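Local coordinates for LPG0439 HIT-related domain-containing protein (PDB 5L0L) that is of unknown function but carries a HIT-related domain, so it may bind nucleotides or phosphate groups as HIT-like proteins do, at residues Ile51-Leu56 against Leu127-Trp132. Residues are numbered along the deposited sequence; the frame is centred on the assembly and turned at random.
Sequences IIIRYL and LHLHMW. With SO4 (sulfate ion), chain C.
Ile51-Leu56 and Leu127-Trp132 run antiparallel, their axes 4.7 Å apart at closest approach and 164° between their directions, as adjacent inner strands of the six-stranded antiparallel sheet of this HIT-related domain. Five backbone hydrogen bonds join them, with Ile51-Met131 and Ile53-Leu129 as hydrogen-bonded pairs and Ile52-His130 and Arg54-His128 as non-hydrogen-bonded ones. The last rung carries Tyr55 N to Leu127 O at 2.9 Å, and there a water bridges Tyr55 O and Leu127 N, donating to the first and accepting from the second, where a direct second bond is absent. On the face that helix 73-92 packs against, Ile51 and Met131 lie side by side, CG1 of Ile51 against CB of Met131 at 3.7 Å. The chain of Met131, a selenomethionine, bends only at its last torsion (chi3 -63°), which brings CE toward CD1 of Ile53; that same CD1 meets CD1 of Leu129 at 4.0 Å. Leu129 also packs on Phe99 of the second subunit. On the other face, His128 and His130, two apart in the His-x-His order familiar from HIT proteins, point the same way and grip one sulfate, probably from the crystallisation liquor. Ile52 sits beside both rings, its CG2 near CD2 of His128 and its CG1 near ND1 of His130. His128 ND1 is bonded to Met126 O, which helps fix the ring's rotation with NE2 toward the anion, while a water joins His130 ND1 to Ile51 O. Gly103 N and Asn105 N complete the sulfate site, consistent with a phosphate-binding pocket. Within it, His128 NE2 donates to sulfate O1 at 2.9 Å and an angle of 164°, and His130 NE2 donates to sulfate O3, also at 2.9 Å.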
# COMPACT_ATOMS: atom_id res chain seq x y z
N ILE A 51 -6.87 -2.39 -10.04
CA ILE A 51 -6.87 -1.00 -10.49
C ILE A 51 -5.50 -0.37 -10.28
O ILE A 51 -4.68 -0.86 -9.49
CB ILE A 51 -7.94 -0.15 -9.80
CG1 ILE A 51 -7.71 -0.10 -8.29
CG2 ILE A 51 -9.34 -0.63 -10.20
CD1 ILE A 51 -8.56 0.91 -7.56
N ILE A 52 -5.25 0.70 -11.02
CA ILE A 52 -4.10 1.58 -10.79
C ILE A 52 -4.66 2.95 -10.41
O ILE A 52 -5.56 3.47 -11.07
CB ILE A 52 -3.25 1.73 -12.05
CG1 ILE A 52 -2.78 0.36 -12.56
CG2 ILE A 52 -2.04 2.65 -11.80
CD1 ILE A 52 -2.25 0.38 -13.99
N ILE A 53 -4.14 3.50 -9.32
CA ILE A 53 -4.48 4.83 -8.88
C ILE A 53 -3.21 5.62 -9.11
O ILE A 53 -2.14 5.25 -8.59
CB ILE A 53 -4.83 4.85 -7.38
CG1 ILE A 53 -6.01 3.91 -7.12
CG2 ILE A 53 -5.12 6.30 -6.93
CD1 ILE A 53 -6.44 3.84 -5.67
N ARG A 54 -3.32 6.68 -9.93
CA ARG A 54 -2.17 7.41 -10.41
C ARG A 54 -2.33 8.92 -10.24
O ARG A 54 -3.39 9.49 -10.50
CB ARG A 54 -1.90 7.04 -11.88
CG ARG A 54 -0.84 7.88 -12.58
CD ARG A 54 -1.47 9.06 -13.27
NE ARG A 54 -0.52 9.83 -14.09
CZ ARG A 54 -0.31 9.66 -15.40
NH1 ARG A 54 -0.94 8.72 -16.12
NH2 ARG A 54 0.56 10.45 -16.01
N TYR A 55 -1.25 9.56 -9.79
CA TYR A 55 -1.24 11.01 -9.64
C TYR A 55 -0.97 11.61 -11.00
O TYR A 55 0.07 11.33 -11.61
CB TYR A 55 -0.12 11.38 -8.67
CG TYR A 55 0.14 12.86 -8.52
CD1 TYR A 55 -0.91 13.75 -8.30
CD2 TYR A 55 1.45 13.36 -8.55
CE1 TYR A 55 -0.65 15.13 -8.15
CE2 TYR A 55 1.70 14.73 -8.38
CZ TYR A 55 0.64 15.60 -8.21
OH TYR A 55 0.89 16.97 -8.02
N LEU A 56 -1.90 12.43 -11.48
CA LEU A 56 -1.79 13.09 -12.77
C LEU A 56 -0.96 14.37 -12.67
O LEU A 56 0.06 14.51 -13.33
CB LEU A 56 -3.19 13.42 -13.32
CG LEU A 56 -4.11 12.24 -13.60
CD1 LEU A 56 -5.58 12.68 -13.73
CD2 LEU A 56 -3.65 11.54 -14.86
N LEU A 127 3.87 8.75 -9.58
CA LEU A 127 3.36 8.41 -8.24
C LEU A 127 2.06 7.61 -8.45
O LEU A 127 1.11 8.11 -9.00
CB LEU A 127 3.08 9.66 -7.42
CG LEU A 127 2.46 9.47 -6.03
CD1 LEU A 127 3.37 8.68 -5.12
CD2 LEU A 127 2.10 10.83 -5.45
N HIS A 128 2.08 6.35 -8.06
CA HIS A 128 0.93 5.47 -8.35
C HIS A 128 0.97 4.26 -7.47
O HIS A 128 2.03 3.88 -6.98
CB HIS A 128 0.88 5.06 -9.84
CG HIS A 128 1.91 4.05 -10.25
ND1 HIS A 128 3.27 4.32 -10.27
CD2 HIS A 128 1.79 2.74 -10.59
CE1 HIS A 128 3.92 3.24 -10.67
NE2 HIS A 128 3.05 2.27 -10.87
N LEU A 129 -0.20 3.63 -7.28
CA LEU A 129 -0.25 2.39 -6.56
C LEU A 129 -1.29 1.46 -7.18
O LEU A 129 -2.10 1.88 -7.99
CB LEU A 129 -0.50 2.58 -5.07
CG LEU A 129 -1.78 3.21 -4.53
CD1 LEU A 129 -2.96 2.25 -4.56
CD2 LEU A 129 -1.54 3.69 -3.10
N HIS A 130 -1.19 0.21 -6.78
CA HIS A 130 -2.02 -0.89 -7.30
C HIS A 130 -2.95 -1.33 -6.19
O HIS A 130 -2.54 -1.38 -5.04
CB HIS A 130 -1.14 -2.09 -7.67
CG HIS A 130 -0.09 -1.76 -8.66
ND1 HIS A 130 -0.34 -1.71 -10.01
CD2 HIS A 130 1.20 -1.38 -8.50
CE1 HIS A 130 0.76 -1.31 -10.64
NE2 HIS A 130 1.72 -1.15 -9.74
N MSE A 131 -4.17 -1.68 -6.55
CA MSE A 131 -5.15 -2.20 -5.57
C MSE A 131 -5.93 -3.33 -6.25
O MSE A 131 -6.13 -3.31 -7.48
CB MSE A 131 -6.06 -1.06 -5.11
CG MSE A 131 -7.06 -1.53 -4.09
SE MSE A 131 -8.19 -0.06 -3.38
CE MSE A 131 -6.77 1.00 -2.55
N TRP A 132 -6.30 -4.33 -5.47
CA TRP A 132 -7.03 -5.49 -6.01
C TRP A 132 -7.78 -6.17 -4.89
O TRP A 132 -7.64 -5.78 -3.70
CB TRP A 132 -6.04 -6.47 -6.70
CG TRP A 132 -5.02 -7.00 -5.75
CD1 TRP A 132 -5.07 -8.19 -5.08
CD2 TRP A 132 -3.80 -6.35 -5.33
NE1 TRP A 132 -3.97 -8.31 -4.25
CE2 TRP A 132 -3.18 -7.21 -4.39
CE3 TRP A 132 -3.18 -5.14 -5.65
CZ2 TRP A 132 -1.96 -6.91 -3.79
CZ3 TRP A 132 -2.00 -4.81 -5.01
CH2 TRP A 132 -1.40 -5.68 -4.08
S SO4 C . 4.99 -0.94 -10.81
O1 SO4 C . 4.15 -0.21 -11.80
O2 SO4 C . 6.34 -0.64 -11.26
O3 SO4 C . 4.52 -0.32 -9.57
O4 SO4 C . 4.50 -2.28 -11.15
O HOH W 1 -2.84 -2.71 -10.76
O HOH W 2 3.01 11.07 -11.08